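Side-chain contacts in betaine aldehyde dehydrogenase (Staphylococcus aureus subsp. aureus COL, PDB 4QTO), which catalyses the NAD-dependent oxidation of betaine aldehyde to glycine betaine, as a tetramer of the aldehyde dehydrogenase family: residues L114-T119 / K124-S129; N181-Q186 / E207-T212; G305-G310 / D470-F475; I340-G345 / T350-V355. One frame throughout, in Å; residues are numbered along the deposited sequence. Where two conformers were deposited one is given.

Interaction 1. Residues L114-T119 / K124-S129; sequences LARLET and KTLEES
Thr119 and Ser129 bring their hydroxyl oxygens together across the turn that joins helix 111-122 to helix 126-146, OG1 of Thr119 lying 2.8 Å from OG of Ser129, at hydrogen-bonding distance. With OG1 set anti to its own carbonyl carbon (chi1 -80°), Thr119 donates to the backbone O of Lys124 at 2.8 Å, approaching from above the carbonyl plane. Ser129 OG accepts a bond from Lys124 NZ, 3.1 Å away, whose ammonium also forms a salt bridge with Asp132. That ammonium lies across Glu118 and touches only its aliphatic part, NZ to CG at 3.5 Å, while the Glu118 carboxylate is engaged by Thr212 and the backbone N of Leu184. Further along the helices the contact becomes apolar: the methyl of Ala115 rests on Ser129, CB to CB 3.9 Å. Leu126 spreads its two methyls over Arg116, its CD1 against CG of Arg116 at 3.9 Å and its CD2 over one face of the guanidinium, toward the rim, while NE of Arg116 is paired with Glu112. A capping box closes the start of the second helix, Thr125 OG1 accepting from Glu128 N and Thr125 N donating to Glu128 OE1. The chemistry implies a turn fixed by a buried network of polar groups (ammonium, two hydroxyls and a carbonyl), with Glu118 and Lys124 probably stabilised by separate partners beyond it.

Interaction 2. Residues N181-Q186 / E207-T212; sequences NYPLLQ and EITPLT
Pro183 and Leu184, in the first turn of helix 183-197, lie beside Thr209 and Thr212 where the other backbone enters helix 211-223, the CA atoms of Leu184 and Thr212 being 5.9 Å apart. Both segments belong to the Rossmann-like part of the aldehyde dehydrogenase fold: helix 183-197 is the crossover of a beta-alpha-beta unit between the parallel strands 162-177 and 200-204, and the 207-212 segment leads out of the second strand into the next helix. No hydrogen bond links the two segments, which meet through carbon packed on hydroxyl oxygen. The Pro183 ring crosses Thr209 at about a right angle and presses its outer corner on the hydroxyl, CG to OG1 3.6 Å, with CG also 3.8 Å from Thr209 CB. Leu184 lies obliquely over Thr212. Its CG is anti to the backbone N (chi1 -171°), which sends the branched end past the threonine, CD1 reaching the carbonyl O of Thr212 at 3.9 Å and CD2 its CB at 4.2 Å. The Thr212 hydroxyl sits between its own N and carbonyl carbon (chi1 54°), where it faces the start of the neighbouring helix and bonds to Glu118; the same carboxylate takes the backbone N of Leu184, tying the two helix starts together through a third helix. Within the pair, the closest approach to that hydroxyl is made by a methylene, Leu184 CB standing 3.5 Å from Thr212 OG1.

Interaction 3. Residues G305-G310 / D470-F475; sequences GYFHAG and DFHPYF
His472 reaches from the loop after strand 465-468 toward Phe307, which follows Tyr306 of helix 294-306, and the two residues account for most of a small contact. From the backbone, CB points toward the 305-310 segment, and CG is set anti to the carbonyl carbon (chi1 -72°). CG lies in the plane of the neighbouring Phe471 ring, at its edge. The Phe471 edge in turn points into one face of the imidazole, CD1 standing 3.7 Å above the plane and over its centre, with Phe471 CD1 3.8 Å from His472 CD2. On the other branch, His472 CD2 comes to 4.2 Å from Phe307 CD2. At the tip, His472 NE2 is 4.2 Å from Phe307 CB, and it bonds to the backbone O of Asn303 in helix 294-306. That bond fixes the rotation of the imidazole and requires a hydrogen on NE2. The two rings stand at 80° with centroids 6.0 Å apart, an oblique pairing in which van der Waals contact is limited to a few atoms. Elsewhere the Phe307 ring meets Trp517 and Phe518 of the second subunit, so it joins the subunit interface to this loop. A triethylene glycol molecule lies about 3 Å from the His472 side chain, and residues 308-310 lead on toward Cys313, the modified cysteine; such an aromatic-rich wall is consistent with the substrate entrance of an aldehyde dehydrogenase.

Interaction 4. Residues I340-G345 / T350-V355; sequences IKLGNG and TEMGPV
A single beta bridge, Leu342 with Met352, closes the loop between helices 323-337 and 358-373. Met352 N bonds to Lys341 O, and Gly343 N bonds to Met352 O at 3.2 Å, so the two bonds flank Leu342 in the pattern of a parallel bridge, though the segments run 79° apart. Lys341 O is gripped twice, since Glu351 N also donates to it at 2.8 Å. The extended Glu351 side chain crosses Lys341 obliquely: its OE1 takes Lys341 N at 3.0 Å, met from well above the carboxylate plane. The aliphatic chain of Lys341 lies against this carboxylate, Lys341 CB to Glu351 CD 3.8 Å. Lys341 NZ and Glu351 OE2 both bond instead to Ser519 of the second subunit, which makes this irregular loop, reached through helix 323-337 from the seven-stranded sheet of the aldehyde dehydrogenase fold, part of the subunit interface. On the other flank Leu342 and Met352 lie side by side, Leu342 CD1 to Met352 CB 3.9 Å, and Ile340 CG2 approaches Met352 CB at 4.0 Å. At the far end the Thr350 hydroxyl donates to Asn344 O at 2.7 Å from above the carbonyl plane, while its methyl CG2 rests 3.4 Å from Gly343 O.

How the interactions relate
Along the chain interaction 1 comes first and interaction 2 follows; interaction 3 then spans some 160 residues that include both segments of interaction 4. Interaction 1 is the hub, with its centre 11 Å from that of interaction 2, 12 Å from interaction 4 and 15 Å from interaction 3. It touches all three: Glu118 connects it to interaction 2, Glu128 meets the loop after helix 294-306, and Leu126 N bonds to Gly345 O. The centres of interactions 2 and 4 are 19 Å apart, and the two do not touch. The helices around the Rossmann-like sheet are thus tied to the loops of the other large sheet, and interactions 1, 3 and 4 carry this connection to the second subunit.

Interaction 1. Residues L114-T119 / K124-S129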
loop_
_atom_site.group_PDB
_atom_site.type_symbol
_atom_site.label_atom_id
_atom_site.label_comp_id
_atom_site.label_asym_id
_atom_site.label_seq_id
_atom_site.Cartn_x
_atom_site.Cartn_y
_atom_site.Cartn_z
ATOM N N LEU A 114 -31.854 -7.753 18.615
ATOM C CA LEU A 114 -31.716 -7.136 17.302
ATOM C C LEU A 114 -32.190 -8.081 16.188
ATOM O O LEU A 114 -32.839 -7.625 15.243
ATOM C CB LEU A 114 -30.276 -6.709 17.047
ATOM C CG LEU A 114 -29.780 -5.458 17.797
ATOM C CD1 LEU A 114 -28.268 -5.310 17.743
ATOM C CD2 LEU A 114 -30.450 -4.217 17.248
ATOM N N ALA A 115 -31.803 -9.345 16.278
ATOM C CA ALA A 115 -32.204 -10.334 15.266
ATOM C C ALA A 115 -33.720 -10.466 15.233
ATOM O O ALA A 115 -34.353 -10.484 14.151
ATOM C CB ALA A 115 -31.557 -11.659 15.539
ATOM N N ARG A 116 -34.335 -10.516 16.411
ATOM C CA ARG A 116 -35.783 -10.605 16.484
ATOM C C ARG A 116 -36.475 -9.372 15.894
ATOM O O ARG A 116 -37.456 -9.486 15.162
ATOM C CB ARG A 116 -36.248 -10.885 17.931
ATOM C CG ARG A 116 -35.808 -12.242 18.410
ATOM C CD ARG A 116 -36.247 -12.562 19.836
ATOM N NE ARG A 116 -35.860 -13.936 20.141
ATOM C CZ ARG A 116 -36.571 -15.020 19.808
ATOM N NH1 ARG A 116 -36.111 -16.229 20.124
ATOM N NH2 ARG A 116 -37.742 -14.921 19.173
ATOM N N LEU A 117 -35.957 -8.192 16.200
ATOM C CA LEU A 117 -36.508 -6.961 15.674
ATOM C C LEU A 117 -36.388 -6.921 14.138
ATOM O O LEU A 117 -37.310 -6.478 13.444
ATOM C CB LEU A 117 -35.759 -5.790 16.315
ATOM C CG LEU A 117 -36.352 -4.415 16.071
ATOM C CD1 LEU A 117 -37.804 -4.419 16.516
ATOM C CD2 LEU A 117 -35.542 -3.348 16.776
ATOM N N GLU A 118 -35.266 -7.411 13.601
ATOM C CA GLU A 118 -35.051 -7.403 12.160
ATOM C C GLU A 118 -36.029 -8.363 11.464
ATOM O O GLU A 118 -36.604 -8.025 10.424
ATOM C CB GLU A 118 -33.596 -7.737 11.806
ATOM C CG GLU A 118 -33.142 -7.271 10.423
ATOM C CD GLU A 118 -32.903 -5.756 10.353
ATOM O OE1 GLU A 118 -33.820 -4.969 10.634
ATOM O OE2 GLU A 118 -31.814 -5.314 9.954
ATOM N N THR A 119 -36.269 -9.531 12.061
ATOM C CA THR A 119 -37.219 -10.484 11.495
ATOM C C THR A 119 -38.631 -9.938 11.594
ATOM O O THR A 119 -39.444 -10.112 10.652
ATOM C CB THR A 119 -37.072 -11.849 12.196
ATOM O OG1 THR A 119 -35.955 -12.508 11.614
ATOM C CG2 THR A 119 -38.289 -12.722 12.041
ATOM N N LYS A 124 -37.767 -11.769 7.170
ATOM C CA LYS A 124 -36.841 -12.897 6.897
ATOM C C LYS A 124 -36.703 -13.794 8.117
ATOM O O LYS A 124 -37.051 -13.408 9.222
ATOM C CB LYS A 124 -35.478 -12.448 6.364
ATOM C CG LYS A 124 -34.563 -11.812 7.363
ATOM C CD LYS A 124 -33.271 -11.493 6.612
ATOM C CE LYS A 124 -32.141 -11.244 7.553
ATOM N NZ LYS A 124 -32.342 -10.040 8.386
ATOM N N THR A 125 -36.193 -15.006 7.899
ATOM C CA THR A 125 -36.079 -15.939 8.994
ATOM C C THR A 125 -35.176 -15.462 10.122
ATOM O O THR A 125 -34.217 -14.729 9.911
ATOM C CB THR A 125 -35.620 -17.339 8.553
ATOM O OG1 THR A 125 -34.255 -17.292 8.127
ATOM C CG2 THR A 125 -36.519 -17.933 7.500
ATOM N N LEU A 126 -35.497 -15.914 11.329
ATOM C CA LEU A 126 -34.688 -15.570 12.477
ATOM C C LEU A 126 -33.249 -16.062 12.295
ATOM O O LEU A 126 -32.309 -15.339 12.654
ATOM C CB LEU A 126 -35.375 -16.103 13.743
ATOM C CG LEU A 126 -34.721 -15.678 15.041
ATOM C CD1 LEU A 126 -34.775 -14.166 15.181
ATOM C CD2 LEU A 126 -35.444 -16.373 16.178
ATOM N N GLU A 127 -33.050 -17.252 11.721
ATOM C CA GLU A 127 -31.694 -17.740 11.486
ATOM C C GLU A 127 -30.924 -16.806 10.538
ATOM O O GLU A 127 -29.736 -16.543 10.743
ATOM C CB GLU A 127 -31.718 -19.190 10.989
ATOM C CG GLU A 127 -32.058 -20.171 12.104
ATOM C CD GLU A 127 -30.928 -20.270 13.116
ATOM O OE1 GLU A 127 -29.756 -20.099 12.714
ATOM O OE2 GLU A 127 -31.196 -20.532 14.304
ATOM N N GLU A 128 -31.607 -16.272 9.525
ATOM C CA GLU A 128 -30.981 -15.300 8.622
ATOM C C GLU A 128 -30.622 -14.045 9.409
ATOM O O GLU A 128 -29.544 -13.458 9.233
ATOM C CB GLU A 128 -31.893 -14.915 7.456
ATOM C CG GLU A 128 -31.963 -15.978 6.391
ATOM C CD GLU A 128 -33.100 -15.733 5.412
ATOM O OE1 GLU A 128 -34.222 -16.149 5.724
ATOM O OE2 GLU A 128 -32.903 -15.010 4.408
ATOM N N SER A 129 -31.541 -13.606 10.261
ATOM C CA SER A 129 -31.278 -12.420 11.072
ATOM C C SER A 129 -30.106 -12.594 12.044
ATOM O O SER A 129 -29.337 -11.645 12.209
ATOM C CB SER A 129 -32.526 -11.936 11.798
ATOM O OG SER A 129 -33.504 -11.463 10.864
#

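Interaction 2. Residues N181-Q186 / E207-T212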
loop_
_atom_site.group_PDB
_atom_site.type_symbol
_atom_site.label_atom_id
_atom_site.label_comp_id
_atom_site.label_asym_id
_atom_site.label_seq_id
_atom_site.Cartn_x
_atom_site.Cartn_y
_atom_site.Cartn_z
ATOM N N ASN A 181 -34.346 -4.130 2.656
ATOM C CA ASN A 181 -34.108 -5.577 2.712
ATOM C C ASN A 181 -33.253 -6.052 3.888
ATOM O O ASN A 181 -33.634 -7.009 4.590
ATOM C CB ASN A 181 -33.648 -6.137 1.363
ATOM C CG ASN A 181 -32.367 -5.536 0.842
ATOM O OD1 ASN A 181 -31.829 -4.537 1.354
ATOM N ND2 ASN A 181 -31.840 -6.165 -0.201
ATOM N N TYR A 182 -32.142 -5.366 4.112
ATOM C CA TYR A 182 -31.225 -5.680 5.225
ATOM C C TYR A 182 -30.894 -4.346 5.872
ATOM O O TYR A 182 -29.805 -3.782 5.703
ATOM C CB TYR A 182 -29.954 -6.341 4.694
ATOM C CG TYR A 182 -30.176 -7.691 4.090
ATOM C CD1 TYR A 182 -30.125 -8.806 4.861
ATOM C CD2 TYR A 182 -30.438 -7.840 2.735
ATOM C CE1 TYR A 182 -30.344 -10.070 4.318
ATOM C CE2 TYR A 182 -30.640 -9.091 2.174
ATOM C CZ TYR A 182 -30.569 -10.206 2.964
ATOM O OH TYR A 182 -30.758 -11.464 2.437
ATOM N N PRO A 183 -31.837 -3.811 6.633
ATOM C CA PRO A 183 -31.666 -2.457 7.161
ATOM C C PRO A 183 -30.443 -2.218 8.017
ATOM O O PRO A 183 -29.675 -1.290 7.744
ATOM C CB PRO A 183 -32.953 -2.215 7.972
ATOM C CG PRO A 183 -33.929 -3.156 7.415
ATOM C CD PRO A 183 -33.167 -4.352 6.927
ATOM N N LEU A 184 -30.258 -3.022 9.042
ATOM C CA LEU A 184 -29.132 -2.782 9.901
ATOM C C LEU A 184 -27.815 -3.153 9.236
ATOM O O LEU A 184 -26.793 -2.493 9.478
ATOM C CB LEU A 184 -29.318 -3.478 11.252
ATOM C CG LEU A 184 -28.269 -3.102 12.287
ATOM C CD1 LEU A 184 -28.194 -1.607 12.525
ATOM C CD2 LEU A 184 -28.505 -3.866 13.574
ATOM N N LEU A 185 -27.794 -4.204 8.438
ATOM C CA LEU A 185 -26.568 -4.593 7.771
ATOM C C LEU A 185 -26.087 -3.458 6.871
ATOM O O LEU A 185 -24.919 -3.045 6.936
ATOM C CB LEU A 185 -26.773 -5.847 6.946
ATOM C CG LEU A 185 -25.570 -6.338 6.164
ATOM C CD1 LEU A 185 -24.461 -6.800 7.125
ATOM C CD2 LEU A 185 -26.017 -7.467 5.229
ATOM N N GLN A 186 -26.986 -2.916 6.043
ATOM C CA GLN A 186 -26.583 -1.850 5.129
ATOM C C GLN A 186 -26.242 -0.579 5.897
ATOM O O GLN A 186 -25.344 0.150 5.493
ATOM C CB GLN A 186 -27.668 -1.617 4.074
ATOM C CG GLN A 186 -27.883 -2.821 3.184
ATOM C CD GLN A 186 -26.629 -3.286 2.464
ATOM O OE1 GLN A 186 -26.044 -2.563 1.648
ATOM N NE2 GLN A 186 -26.249 -4.534 2.703
ATOM N N GLU A 207 -38.345 4.040 4.846
ATOM C CA GLU A 207 -39.504 4.475 5.605
ATOM C C GLU A 207 -40.292 3.300 6.159
ATOM O O GLU A 207 -40.925 3.419 7.187
ATOM C CB GLU A 207 -40.398 5.412 4.757
ATOM C CG GLU A 207 -41.024 4.786 3.544
ATOM C CD GLU A 207 -40.131 4.762 2.326
ATOM O OE1 GLU A 207 -38.910 5.098 2.402
ATOM O OE2 GLU A 207 -40.685 4.395 1.266
ATOM N N ILE A 208 -40.233 2.152 5.497
ATOM C CA ILE A 208 -41.005 1.007 5.946
ATOM C C ILE A 208 -40.319 0.069 6.947
ATOM O O ILE A 208 -40.976 -0.781 7.534
ATOM C CB ILE A 208 -41.553 0.167 4.760
ATOM C CG1 ILE A 208 -40.451 -0.272 3.811
ATOM C CG2 ILE A 208 -42.589 0.972 3.972
ATOM C CD1 ILE A 208 -40.935 -1.289 2.784
ATOM N N THR A 209 -39.008 0.246 7.142
ATOM C CA THR A 209 -38.215 -0.623 8.055
ATOM C C THR A 209 -37.213 0.165 8.906
ATOM O O THR A 209 -36.006 0.047 8.735
ATOM C CB THR A 209 -37.412 -1.651 7.242
ATOM O OG1 THR A 209 -36.544 -0.950 6.314
ATOM C CG2 THR A 209 -38.328 -2.605 6.495
ATOM N N PRO A 210 -37.695 0.972 9.865
ATOM C CA PRO A 210 -36.775 1.779 10.665
ATOM C C PRO A 210 -36.346 1.175 12.002
ATOM O O PRO A 210 -35.512 1.769 12.687
ATOM C CB PRO A 210 -37.646 2.994 10.988
ATOM C CG PRO A 210 -38.998 2.397 11.162
ATOM C CD PRO A 210 -39.104 1.332 10.103
ATOM N N LEU A 211 -36.873 0.012 12.374
ATOM C CA LEU A 211 -36.734 -0.447 13.771
ATOM C C LEU A 211 -35.311 -0.702 14.267
ATOM O O LEU A 211 -34.902 -0.141 15.297
ATOM C CB LEU A 211 -37.612 -1.653 14.048
ATOM C CG LEU A 211 -39.085 -1.445 13.729
ATOM C CD1 LEU A 211 -39.861 -2.716 14.063
ATOM C CD2 LEU A 211 -39.690 -0.267 14.451
ATOM N N THR A 212 -34.553 -1.535 13.566
ATOM C CA THR A 212 -33.200 -1.804 14.033
ATOM C C THR A 212 -32.286 -0.577 13.896
ATOM O O THR A 212 -31.286 -0.467 14.613
ATOM C CB THR A 212 -32.578 -3.013 13.323
ATOM O OG1 THR A 212 -32.660 -2.788 11.911
ATOM C CG2 THR A 212 -33.242 -4.304 13.741
#

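Interaction 3. Residues G305-G310 / D470-F475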
loop_
_atom_site.group_PDB
_atom_site.type_symbol
_atom_site.label_atom_id
_atom_site.label_comp_id
_atom_site.label_asym_id
_atom_site.label_seq_id
_atom_site.Cartn_x
_atom_site.Cartn_y
_atom_site.Cartn_z
ATOM N N GLY A 305 -31.427 -17.999 -5.449
ATOM C CA GLY A 305 -32.691 -17.448 -5.843
ATOM C C GLY A 305 -33.633 -17.021 -4.737
ATOM O O GLY A 305 -34.382 -16.068 -4.904
ATOM N N TYR A 306 -33.569 -17.708 -3.589
ATOM C CA TYR A 306 -34.665 -17.638 -2.602
ATOM C C TYR A 306 -34.364 -17.214 -1.170
ATOM O O TYR A 306 -35.296 -17.056 -0.376
ATOM C CB TYR A 306 -35.462 -18.959 -2.649
ATOM C CG TYR A 306 -35.840 -19.339 -4.071
ATOM C CD1 TYR A 306 -36.765 -18.585 -4.799
ATOM C CD2 TYR A 306 -35.312 -20.479 -4.669
ATOM C CE1 TYR A 306 -37.097 -18.915 -6.093
ATOM C CE2 TYR A 306 -35.652 -20.826 -5.980
ATOM C CZ TYR A 306 -36.531 -20.041 -6.682
ATOM O OH TYR A 306 -36.851 -20.392 -7.991
ATOM N N PHE A 307 -33.103 -17.060 -0.806
ATOM C CA PHE A 307 -32.842 -16.441 0.493
ATOM C C PHE A 307 -33.515 -15.061 0.498
ATOM O O PHE A 307 -33.515 -14.346 -0.507
ATOM C CB PHE A 307 -31.345 -16.371 0.809
ATOM C CG PHE A 307 -30.834 -17.568 1.539
ATOM C CD1 PHE A 307 -31.242 -17.810 2.867
ATOM C CD2 PHE A 307 -29.947 -18.428 0.974
ATOM C CE1 PHE A 307 -30.792 -18.908 3.557
ATOM C CE2 PHE A 307 -29.475 -19.535 1.672
ATOM C CZ PHE A 307 -29.908 -19.776 2.956
ATOM N N HIS A 308 -34.133 -14.722 1.645
ATOM C CA HIS A 308 -34.915 -13.484 1.845
ATOM C C HIS A 308 -35.928 -13.282 0.734
ATOM O O HIS A 308 -36.173 -12.155 0.257
ATOM C CB HIS A 308 -34.041 -12.232 1.950
ATOM C CG HIS A 308 -34.672 -11.091 2.691
ATOM N ND1 HIS A 308 -35.993 -11.068 3.082
ATOM C CD2 HIS A 308 -34.163 -9.892 3.055
ATOM C CE1 HIS A 308 -36.254 -9.929 3.691
ATOM N NE2 HIS A 308 -35.151 -9.201 3.700
ATOM N N ALA A 309 -36.535 -14.385 0.284
ATOM C CA ALA A 309 -37.507 -14.344 -0.819
ATOM C C ALA A 309 -36.965 -13.638 -2.068
ATOM O O ALA A 309 -37.710 -12.991 -2.802
ATOM C CB ALA A 309 -38.835 -13.743 -0.350
ATOM N N GLY A 310 -35.672 -13.787 -2.298
ATOM C CA GLY A 310 -35.010 -13.185 -3.463
ATOM C C GLY A 310 -34.844 -11.679 -3.402
ATOM O O GLY A 310 -34.447 -11.053 -4.384
ATOM N N ASP A 470 -19.520 -21.070 -5.219
ATOM C CA ASP A 470 -20.218 -20.558 -4.056
ATOM C C ASP A 470 -21.242 -19.554 -4.551
ATOM O O ASP A 470 -21.242 -19.197 -5.745
ATOM C CB ASP A 470 -19.243 -19.932 -3.049
ATOM C CG ASP A 470 -19.710 -20.069 -1.599
ATOM O OD1 ASP A 470 -20.929 -20.042 -1.310
ATOM O OD2 ASP A 470 -18.811 -20.210 -0.724
ATOM N N PHE A 471 -22.115 -19.122 -3.652
ATOM C CA PHE A 471 -23.068 -18.073 -3.960
ATOM C C PHE A 471 -23.394 -17.351 -2.657
ATOM O O PHE A 471 -23.671 -18.006 -1.652
ATOM C CB PHE A 471 -24.376 -18.579 -4.665
ATOM C CG PHE A 471 -24.995 -17.522 -5.489
ATOM C CD1 PHE A 471 -25.692 -16.501 -4.879
ATOM C CD2 PHE A 471 -24.797 -17.471 -6.867
ATOM C CE1 PHE A 471 -26.165 -15.452 -5.612
ATOM C CE2 PHE A 471 -25.260 -16.397 -7.592
ATOM C CZ PHE A 471 -25.948 -15.403 -6.962
ATOM N N HIS A 472 -23.302 -16.019 -2.688
ATOM C CA HIS A 472 -23.648 -15.076 -1.599
ATOM C C HIS A 472 -22.544 -14.475 -0.717
ATOM O O HIS A 472 -22.768 -13.406 -0.169
ATOM C CB HIS A 472 -24.770 -15.549 -0.652
ATOM C CG HIS A 472 -26.157 -15.543 -1.240
ATOM N ND1 HIS A 472 -26.760 -14.400 -1.726
ATOM C CD2 HIS A 472 -27.071 -16.535 -1.356
ATOM C CE1 HIS A 472 -27.992 -14.687 -2.118
ATOM N NE2 HIS A 472 -28.203 -15.975 -1.917
ATOM N N PRO A 473 -21.381 -15.124 -0.586
ATOM C CA PRO A 473 -20.443 -14.537 0.384
ATOM C C PRO A 473 -19.992 -13.108 0.176
ATOM O O PRO A 473 -19.612 -12.707 -0.914
ATOM C CB PRO A 473 -19.206 -15.445 0.257
ATOM C CG PRO A 473 -19.704 -16.736 -0.199
ATOM C CD PRO A 473 -20.939 -16.458 -1.031
ATOM N N TYR A 474 -20.049 -12.331 1.258
ATOM C CA TYR A 474 -19.505 -10.967 1.296
ATOM C C TYR A 474 -18.960 -10.820 2.720
ATOM O O TYR A 474 -19.389 -11.549 3.642
ATOM C CB TYR A 474 -20.523 -9.868 0.975
ATOM C CG TYR A 474 -21.844 -9.962 1.717
ATOM C CD1 TYR A 474 -21.956 -9.690 3.079
ATOM C CD2 TYR A 474 -22.992 -10.357 1.035
ATOM C CE1 TYR A 474 -23.175 -9.829 3.740
ATOM C CE2 TYR A 474 -24.208 -10.478 1.680
ATOM C CZ TYR A 474 -24.295 -10.213 3.029
ATOM O OH TYR A 474 -25.503 -10.357 3.682
ATOM N N PHE A 475 -17.986 -9.937 2.896
ATOM C CA PHE A 475 -17.415 -9.722 4.213
ATOM C C PHE A 475 -16.649 -8.403 4.245
ATOM O O PHE A 475 -16.202 -7.898 3.207
ATOM C CB PHE A 475 -16.537 -10.909 4.705
ATOM C CG PHE A 475 -15.650 -11.508 3.656
ATOM C CD1 PHE A 475 -14.508 -10.881 3.218
ATOM C CD2 PHE A 475 -15.956 -12.746 3.106
ATOM C CE1 PHE A 475 -13.703 -11.445 2.249
ATOM C CE2 PHE A 475 -15.154 -13.308 2.141
ATOM C CZ PHE A 475 -14.003 -12.682 1.725
#

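Interaction 4. Residues I340-G345 / T350-V355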
loop_
_atom_site.group_PDB
_atom_site.type_symbol
_atom_site.label_atom_id
_atom_site.label_comp_id
_atom_site.label_asym_id
_atom_site.label_seq_id
_atom_site.Cartn_x
_atom_site.Cartn_y
_atom_site.Cartn_z
ATOM N N ILE A 340 -40.005 -26.021 -0.962
ATOM C CA ILE A 340 -39.604 -24.904 -0.118
ATOM C C ILE A 340 -40.698 -24.572 0.888
ATOM O O ILE A 340 -41.864 -24.427 0.514
ATOM C CB ILE A 340 -39.237 -23.654 -0.950
ATOM C CG1 ILE A 340 -37.969 -23.930 -1.797
ATOM C CG2 ILE A 340 -39.025 -22.447 -0.059
ATOM C CD1 ILE A 340 -37.566 -22.787 -2.697
ATOM N N LYS A 341 -40.318 -24.479 2.160
ATOM C CA LYS A 341 -41.257 -24.229 3.233
ATOM C C LYS A 341 -41.467 -22.741 3.511
ATOM O O LYS A 341 -40.546 -22.058 3.979
ATOM C CB LYS A 341 -40.773 -24.940 4.503
ATOM C CG LYS A 341 -40.784 -26.463 4.402
ATOM C CD LYS A 341 -40.478 -27.110 5.759
ATOM C CE LYS A 341 -40.897 -28.573 5.821
ATOM N NZ LYS A 341 -40.244 -29.389 4.773
ATOM N N LEU A 342 -42.665 -22.252 3.228
ATOM C CA LEU A 342 -43.036 -20.858 3.492
ATOM C C LEU A 342 -43.684 -20.720 4.851
ATOM O O LEU A 342 -44.439 -21.594 5.283
ATOM C CB LEU A 342 -44.010 -20.337 2.422
ATOM C CG LEU A 342 -43.390 -19.685 1.165
ATOM C CD1 LEU A 342 -42.280 -20.490 0.533
ATOM C CD2 LEU A 342 -44.500 -19.383 0.151
ATOM N N GLY A 343 -43.427 -19.598 5.511
ATOM C CA GLY A 343 -44.056 -19.355 6.795
ATOM C C GLY A 343 -43.492 -18.163 7.551
ATOM O O GLY A 343 -42.834 -17.305 6.991
ATOM N N ASN A 344 -43.816 -18.130 8.841
ATOM C CA ASN A 344 -43.390 -17.075 9.749
ATOM C C ASN A 344 -41.889 -17.195 9.975
ATOM O O ASN A 344 -41.390 -18.268 10.301
ATOM C CB ASN A 344 -44.136 -17.282 11.074
ATOM C CG ASN A 344 -43.968 -16.139 12.073
ATOM O OD1 ASN A 344 -43.063 -15.321 11.989
ATOM N ND2 ASN A 344 -44.857 -16.125 13.068
ATOM N N GLY A 345 -41.164 -16.084 9.830
ATOM C CA GLY A 345 -39.732 -16.088 10.080
ATOM C C GLY A 345 -39.338 -16.495 11.497
ATOM O O GLY A 345 -38.205 -16.926 11.731
ATOM N N THR A 350 -39.519 -22.678 8.988
ATOM C CA THR A 350 -39.630 -21.798 7.824
ATOM C C THR A 350 -38.300 -21.660 7.073
ATOM O O THR A 350 -37.245 -21.456 7.678
ATOM C CB THR A 350 -40.096 -20.413 8.255
ATOM O OG1 THR A 350 -41.396 -20.521 8.860
ATOM C CG2 THR A 350 -40.149 -19.452 7.072
ATOM N N GLU A 351 -38.373 -21.798 5.747
ATOM C CA GLU A 351 -37.223 -21.643 4.867
ATOM C C GLU A 351 -37.296 -20.311 4.105
ATOM O O GLU A 351 -36.264 -19.759 3.717
ATOM C CB GLU A 351 -37.130 -22.827 3.913
ATOM C CG GLU A 351 -36.819 -24.112 4.658
ATOM C CD GLU A 351 -37.064 -25.369 3.860
ATOM O OE1 GLU A 351 -37.455 -25.292 2.673
ATOM O OE2 GLU A 351 -36.905 -26.450 4.448
ATOM N N MET A 352 -38.505 -19.796 3.881
ATOM C CA MET A 352 -38.690 -18.553 3.158
ATOM C C MET A 352 -39.873 -17.797 3.729
ATOM O O MET A 352 -40.984 -18.343 3.864
ATOM C CB MET A 352 -38.913 -18.796 1.656
ATOM C CG MET A 352 -38.627 -17.588 0.792
ATOM S SD MET A 352 -38.900 -17.855 -0.986
ATOM C CE MET A 352 -40.580 -17.307 -1.108
ATOM N N GLY A 353 -39.634 -16.550 4.061
ATOM C CA GLY A 353 -40.683 -15.672 4.566
ATOM C C GLY A 353 -41.438 -14.921 3.459
ATOM O O GLY A 353 -41.317 -15.235 2.270
ATOM N N PRO A 354 -42.228 -13.919 3.846
ATOM C CA PRO A 354 -42.955 -13.105 2.912
ATOM C C PRO A 354 -42.098 -12.057 2.242
ATOM O O PRO A 354 -40.917 -11.887 2.610
ATOM C CB PRO A 354 -43.964 -12.390 3.805
ATOM C CG PRO A 354 -43.207 -12.208 5.081
ATOM C CD PRO A 354 -42.398 -13.461 5.233
ATOM N N VAL A 355 -42.664 -11.371 1.244
ATOM C CA VAL A 355 -42.008 -10.215 0.635
ATOM C C VAL A 355 -42.411 -8.997 1.463
ATOM O O VAL A 355 -43.283 -9.075 2.318
ATOM C CB VAL A 355 -42.248 -10.044 -0.879
ATOM C CG1 VAL A 355 -41.702 -11.247 -1.639
ATOM C CG2 VAL A 355 -43.720 -9.791 -1.209
#